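Local coordinates for penicillin binding protein 2X (Streptococcus thermophilus, PDB 5U47) that probably cross-links the peptides of adjacent glycan strands in septal peptidoglycan as a transpeptidase of the divisome, and binds penicillin, at residues V534-V545 with V561-M570. The protein carries 1 engineered substitution. Residues are numbered along the deposited sequence; the frame is centred on the assembly and turned at random.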
ATOM      1  N   VAL A 534       7.499 -19.117  -4.234  1.00 24.67           N
ATOM      2  CA  VAL A 534       7.107 -20.499  -4.204  1.00 25.42           C
ATOM      3  C   VAL A 534       5.866 -20.696  -5.068  1.00 25.91           C
ATOM      4  O   VAL A 534       5.027 -19.780  -5.149  1.00 24.24           O
ATOM      5  CB  VAL A 534       6.839 -20.935  -2.737  1.00 25.55           C
ATOM      6  CG1 VAL A 534       5.621 -20.229  -2.165  1.00 25.25           C
ATOM      7  CG2 VAL A 534       6.675 -22.439  -2.618  1.00 26.67           C
ATOM      8  N   PRO A 535       5.786 -21.791  -5.828  1.00 27.13           N
ATOM      9  CA  PRO A 535       6.860 -22.770  -6.023  1.00 28.89           C
ATOM     10  C   PRO A 535       7.905 -22.113  -6.918  1.00 30.29           C
ATOM     11  O   PRO A 535       7.611 -21.121  -7.574  1.00 31.16           O
ATOM     12  CB  PRO A 535       6.182 -23.936  -6.745  1.00 30.24           C
ATOM     13  CG  PRO A 535       4.735 -23.624  -6.797  1.00 29.57           C
ATOM     14  CD  PRO A 535       4.540 -22.174  -6.501  1.00 27.89           C
ATOM     15  N   SER A 536       9.112 -22.651  -6.951  1.00 31.52           N
ATOM     16  CA  SER A 536      10.201 -22.002  -7.662  1.00 32.03           C
ATOM     17  C   SER A 536      10.041 -21.868  -9.177  1.00 33.74           C
ATOM     18  O   SER A 536      10.260 -20.799  -9.739  1.00 32.69           O
ATOM     19  CB  SER A 536      11.521 -22.712  -7.342  1.00 34.30           C
ATOM     20  OG  SER A 536      12.580 -22.126  -8.074  1.00 37.03           O
ATOM     21  N   GLU A 537       9.642 -22.948  -9.822  1.00 34.99           N
ATOM     22  CA  GLU A 537       9.574 -22.978 -11.259  1.00 38.18           C
ATOM     23  C   GLU A 537       8.407 -22.184 -11.872  1.00 34.74           C
ATOM     24  O   GLU A 537       8.556 -21.629 -12.940  1.00 33.43           O
ATOM     25  CB  GLU A 537       9.542 -24.436 -11.705  1.00 42.53           C
ATOM     26  CG  GLU A 537      10.063 -24.661 -13.095  1.00 48.61           C
ATOM     27  CD  GLU A 537      10.451 -26.111 -13.300  1.00 54.02           C
ATOM     28  OE1 GLU A 537       9.546 -26.970 -13.352  1.00 58.97           O
ATOM     29  OE2 GLU A 537      11.669 -26.381 -13.407  1.00 57.12           O
ATOM     30  N   ASP A 538       7.281 -22.133 -11.179  1.00 32.95           N
ATOM     31  CA  ASP A 538       6.074 -21.416 -11.633  1.00 33.66           C
ATOM     32  C   ASP A 538       5.497 -20.701 -10.379  1.00 30.86           C
ATOM     33  O   ASP A 538       4.537 -21.167  -9.774  1.00 29.91           O
ATOM     34  CB  ASP A 538       5.104 -22.442 -12.219  1.00 36.99           C
ATOM     35  CG  ASP A 538       3.794 -21.833 -12.722  1.00 40.42           C
ATOM     36  OD1 ASP A 538       3.678 -20.575 -12.839  1.00 40.13           O
ATOM     37  OD2 ASP A 538       2.873 -22.650 -13.010  1.00 43.17           O
ATOM     38  N   PRO A 539       6.107 -19.571  -9.981  1.00 27.98           N
ATOM     39  CA  PRO A 539       5.710 -18.951  -8.711  1.00 26.40           C
ATOM     40  C   PRO A 539       4.229 -18.518  -8.581  1.00 25.04           C
ATOM     41  O   PRO A 539       3.613 -18.074  -9.542  1.00 24.17           O
ATOM     42  CB  PRO A 539       6.660 -17.748  -8.580  1.00 26.28           C
ATOM     43  CG  PRO A 539       7.796 -18.025  -9.496  1.00 27.38           C
ATOM     44  CD  PRO A 539       7.261 -18.898 -10.602  1.00 28.42           C
ATOM     45  N   GLU A 540       3.693 -18.708  -7.386  1.00 23.70           N
ATOM     46  CA  GLU A 540       2.340 -18.305  -7.053  1.00 24.22           C
ATOM     47  C   GLU A 540       2.390 -17.115  -6.112  1.00 22.42           C
ATOM     48  O   GLU A 540       1.594 -16.184  -6.262  1.00 22.24           O
ATOM     49  CB  GLU A 540       1.573 -19.449  -6.390  1.00 25.42           C
ATOM     50  CG  GLU A 540       1.396 -20.692  -7.256  1.00 27.88           C
ATOM     51  CD  GLU A 540       0.406 -20.497  -8.390  1.00 30.11           C
ATOM     52  OE1 GLU A 540      -0.433 -19.570  -8.317  1.00 31.21           O
ATOM     53  OE2 GLU A 540       0.445 -21.293  -9.348  1.00 34.38           O
ATOM     54  N   TYR A 541       3.325 -17.144  -5.168  1.00 21.18           N
ATOM     55  CA  TYR A 541       3.476 -16.111  -4.163  1.00 21.93           C
ATOM     56  C   TYR A 541       4.933 -15.647  -3.994  1.00 22.61           C
ATOM     57  O   TYR A 541       5.895 -16.422  -4.180  1.00 23.20           O
ATOM     58  CB  TYR A 541       2.922 -16.599  -2.793  1.00 22.61           C
ATOM     59  CG  TYR A 541       1.503 -17.063  -2.917  1.00 23.87           C
ATOM     60  CD1 TYR A 541       0.462 -16.154  -3.128  1.00 24.89           C
ATOM     61  CD2 TYR A 541       1.196 -18.406  -2.923  1.00 25.46           C
ATOM     62  CE1 TYR A 541      -0.840 -16.589  -3.310  1.00 25.59           C
ATOM     63  CE2 TYR A 541      -0.097 -18.842  -3.112  1.00 26.69           C
ATOM     64  CZ  TYR A 541      -1.103 -17.944  -3.305  1.00 25.91           C
ATOM     65  OH  TYR A 541      -2.374 -18.419  -3.484  1.00 26.97           O
ATOM     66  N   ILE A 542       5.063 -14.363  -3.668  1.00 21.37           N
ATOM     67  CA  ILE A 542       6.325 -13.723  -3.353  1.00 22.32           C
ATOM     68  C   ILE A 542       6.157 -13.193  -1.924  1.00 21.65           C
ATOM     69  O   ILE A 542       5.101 -12.630  -1.576  1.00 20.29           O
ATOM     70  CB  ILE A 542       6.601 -12.467  -4.220  1.00 23.28           C
ATOM     71  CG1 ILE A 542       6.642 -12.807  -5.707  1.00 24.57           C
ATOM     72  CG2 ILE A 542       7.928 -11.810  -3.818  1.00 24.76           C
ATOM     73  CD1 ILE A 542       6.497 -11.573  -6.595  1.00 26.07           C
ATOM     74  N   MET A 543       7.184 -13.364  -1.111  1.00 21.00           N
ATOM     75  CA  MET A 543       7.185 -12.793   0.226  1.00 20.58           C
ATOM     76  C   MET A 543       8.503 -12.060   0.446  1.00 20.09           C
ATOM     77  O   MET A 543       9.574 -12.555   0.075  1.00 21.02           O
ATOM     78  CB  MET A 543       6.965 -13.864   1.281  1.00 21.48           C
ATOM     79  CG  MET A 543       6.792 -13.287   2.666  1.00 22.56           C
ATOM     80  SD  MET A 543       6.200 -14.528   3.828  1.00 23.56           S
ATOM     81  CE  MET A 543       5.864 -13.463   5.222  1.00 23.36           C
ATOM     82  N   TYR A 544       8.424 -10.886   1.051  1.00 19.67           N
ATOM     83  CA  TYR A 544       9.610 -10.064   1.334  1.00 20.10           C
ATOM     84  C   TYR A 544       9.560  -9.633   2.782  1.00 19.76           C
ATOM     85  O   TYR A 544       8.556  -9.056   3.231  1.00 18.66           O
ATOM     86  CB  TYR A 544       9.625  -8.866   0.390  1.00 21.25           C
ATOM     87  CG  TYR A 544      10.769  -7.887   0.531  1.00 21.77           C
ATOM     88  CD1 TYR A 544      12.092  -8.315   0.531  1.00 22.28           C
ATOM     89  CD2 TYR A 544      10.538  -6.527   0.518  1.00 22.93           C
ATOM     90  CE1 TYR A 544      13.143  -7.411   0.598  1.00 23.21           C
ATOM     91  CE2 TYR A 544      11.586  -5.614   0.597  1.00 23.16           C
ATOM     92  CZ  TYR A 544      12.886  -6.060   0.623  1.00 23.11           C
ATOM     93  OH  TYR A 544      13.930  -5.155   0.697  1.00 24.13           O
ATOM     94  N   VAL A 545      10.646  -9.895   3.508  1.00 19.84           N
ATOM     95  CA  VAL A 545      10.734  -9.591   4.931  1.00 21.30           C
ATOM     96  C   VAL A 545      11.997  -8.821   5.221  1.00 22.27           C
ATOM     97  O   VAL A 545      13.046  -9.139   4.649  1.00 22.67           O
ATOM     98  CB  VAL A 545      10.729 -10.898   5.756  1.00 21.63           C
ATOM     99  CG1 VAL A 545      10.826 -10.614   7.249  1.00 22.32           C
ATOM    100  CG2 VAL A 545       9.480 -11.696   5.450  1.00 21.45           C
ATOM    101  N   VAL A 561       8.775 -16.511  10.220  1.00 28.96           N
ATOM    102  CA  VAL A 561       7.789 -15.696   9.518  1.00 29.36           C
ATOM    103  C   VAL A 561       7.512 -16.175   8.083  1.00 28.42           C
ATOM    104  O   VAL A 561       6.361 -16.278   7.698  1.00 29.64           O
ATOM    105  CB  VAL A 561       8.160 -14.185   9.626  1.00 31.24           C
ATOM    106  CG1 VAL A 561       9.483 -13.877   8.972  1.00 33.07           C
ATOM    107  CG2 VAL A 561       7.071 -13.317   9.029  1.00 33.24           C
ATOM    108  N   VAL A 562       8.537 -16.540   7.322  1.00 26.32           N
ATOM    109  CA  VAL A 562       8.323 -16.953   5.944  1.00 26.41           C
ATOM    110  C   VAL A 562       7.625 -18.318   5.807  1.00 26.81           C
ATOM    111  O   VAL A 562       6.594 -18.413   5.147  1.00 26.86           O
ATOM    112  CB  VAL A 562       9.641 -16.958   5.138  1.00 25.52           C
ATOM    113  CG1 VAL A 562       9.393 -17.356   3.684  1.00 25.28           C
ATOM    114  CG2 VAL A 562      10.305 -15.594   5.206  1.00 25.19           C
ATOM    115  N   ASN A 563       8.147 -19.344   6.467  1.00 26.46           N
ATOM    116  CA  ASN A 563       7.618 -20.713   6.298  1.00 27.86           C
ATOM    117  C   ASN A 563       6.121 -20.870   6.566  1.00 26.82           C
ATOM    118  O   ASN A 563       5.396 -21.330   5.688  1.00 25.96           O
ATOM    119  CB  ASN A 563       8.421 -21.768   7.136  1.00 28.79           C
ATOM    120  CG  ASN A 563       9.908 -21.791   6.801  1.00 29.27           C
ATOM    121  OD1 ASN A 563      10.449 -20.821   6.297  1.00 29.75           O
ATOM    122  ND2 ASN A 563      10.576 -22.903   7.101  1.00 30.13           N
ATOM    123  N   PRO A 564       5.653 -20.499   7.771  1.00 27.04           N
ATOM    124  CA  PRO A 564       4.228 -20.724   8.024  1.00 27.81           C
ATOM    125  C   PRO A 564       3.293 -19.821   7.207  1.00 26.14           C
ATOM    126  O   PRO A 564       2.192 -20.238   6.865  1.00 26.10           O
ATOM    127  CB  PRO A 564       4.095 -20.507   9.531  1.00 29.19           C
ATOM    128  CG  PRO A 564       5.275 -19.702   9.932  1.00 28.67           C
ATOM    129  CD  PRO A 564       6.353 -19.942   8.944  1.00 27.62           C
ATOM    130  N   VAL A 565       3.727 -18.610   6.880  1.00 24.66           N
ATOM    131  CA  VAL A 565       2.884 -17.681   6.114  1.00 23.20           C
ATOM    132  C   VAL A 565       2.735 -18.168   4.683  1.00 23.43           C
ATOM    133  O   VAL A 565       1.615 -18.237   4.174  1.00 25.71           O
ATOM    134  CB  VAL A 565       3.420 -16.240   6.195  1.00 22.35           C
ATOM    135  CG1 VAL A 565       2.623 -15.300   5.253  1.00 21.01           C
ATOM    136  CG2 VAL A 565       3.328 -15.765   7.642  1.00 23.14           C
ATOM    137  N   LEU A 566       3.836 -18.543   4.034  1.00 23.81           N
ATOM    138  CA  LEU A 566       3.736 -19.100   2.675  1.00 24.48           C
ATOM    139  C   LEU A 566       2.989 -20.429   2.634  1.00 25.50           C
ATOM    140  O   LEU A 566       2.296 -20.707   1.652  1.00 25.12           O
ATOM    141  CB  LEU A 566       5.108 -19.238   2.005  1.00 25.03           C
ATOM    142  CG  LEU A 566       5.734 -17.921   1.597  1.00 24.64           C
ATOM    143  CD1 LEU A 566       7.064 -18.162   0.933  1.00 24.93           C
ATOM    144  CD2 LEU A 566       4.813 -17.135   0.666  1.00 25.37           C
ATOM    145  N   GLU A 567       3.127 -21.253   3.674  1.00 26.99           N
ATOM    146  CA  GLU A 567       2.375 -22.508   3.740  1.00 29.13           C
ATOM    147  C   GLU A 567       0.879 -22.202   3.895  1.00 29.13           C
ATOM    148  O   GLU A 567       0.040 -22.865   3.283  1.00 28.33           O
ATOM    149  CB  GLU A 567       2.876 -23.437   4.857  1.00 32.52           C
ATOM    150  CG  GLU A 567       4.156 -24.159   4.465  1.00 35.96           C
ATOM    151  CD  GLU A 567       4.649 -25.151   5.494  1.00 41.16           C
ATOM    152  OE1 GLU A 567       4.217 -25.092   6.671  1.00 45.01           O
ATOM    153  OE2 GLU A 567       5.469 -26.009   5.108  1.00 44.53           O
ATOM    154  N   GLU A 568       0.558 -21.184   4.697  1.00 28.93           N
ATOM    155  CA  GLU A 568      -0.837 -20.788   4.874  1.00 30.02           C
ATOM    156  C   GLU A 568      -1.386 -20.291   3.544  1.00 27.95           C
ATOM    157  O   GLU A 568      -2.489 -20.649   3.170  1.00 28.50           O
ATOM    158  CB  GLU A 568      -0.985 -19.695   5.940  1.00 31.96           C
ATOM    159  CG  GLU A 568      -2.439 -19.411   6.345  1.00 36.04           C
ATOM    160  CD  GLU A 568      -3.117 -20.574   7.072  1.00 39.39           C
ATOM    161  OE1 GLU A 568      -2.421 -21.523   7.522  1.00 42.33           O
ATOM    162  OE2 GLU A 568      -4.361 -20.537   7.200  1.00 44.10           O
ATOM    163  N   ALA A 569      -0.598 -19.485   2.825  1.00 26.16           N
ATOM    164  CA  ALA A 569      -1.024 -18.955   1.530  1.00 25.88           C
ATOM    165  C   ALA A 569      -1.323 -20.072   0.541  1.00 28.37           C
ATOM    166  O   ALA A 569      -2.358 -20.047  -0.153  1.00 27.31           O
ATOM    167  CB  ALA A 569       0.027 -18.025   0.945  1.00 24.19           C
ATOM    168  N   MET A 570      -0.402 -21.035   0.465  1.00 28.69           N
ATOM    169  CA  MET A 570      -0.586 -22.189  -0.420  1.00 30.18           C
ATOM    170  C   MET A 570      -1.807 -23.030  -0.016  1.00 32.60           C
ATOM    171  O   MET A 570      -2.539 -23.501  -0.880  1.00 33.02           O
ATOM    172  CB  MET A 570       0.670 -23.064  -0.464  1.00 30.38           C
ATOM    173  CG  MET A 570       1.863 -22.425  -1.155  1.00 30.36           C
ATOM    174  SD  MET A 570       1.641 -22.121  -2.925  1.00 30.73           S
ATOM    175  CE  MET A 570       1.657 -23.781  -3.577  1.00 33.86           C
TER
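Two different groups meet the ring of Y541. The methyl CB of A569 sits over one face in a CH-pi contact, 4.1 Å from the ring centroid and 12° off the normal, while SD of M570 lies in the ring plane at the edge, 3.7 Å from CE2 of Y541, a Met-aromatic contact. M570 gets there because its chain bends at chi2 and chi3, which also brings its CE near CD of P535.

Most of the other contacts are between apolar side chains. M543 has its CG anti to the backbone N and the chain extended beyond; its side chain crosses that of V565 at about a right angle, CE lying 3.7 Å from V565 CG1. L566 splits its methyls, CD2 resting on CB of both Y541 and M543, CD1 4.0 Å from CG1 of V534. This is the C-terminal helix of the penicilloyl serine transferase fold, and its residues 561-570 run nearly antiparallel (154°) to residues 541-545 of the central strand of the five-stranded sheet; helix 224-241 adds L230 against M543 and F237 against V561. Farther along, V545 and V561 meet tip to tip through their CG1 methyls, 3.9 Å apart.

Among backbone bonds, V534 O accepts from both E540 N and Y541 N, a classic beta bulge where the hairpin enters strand 541-548.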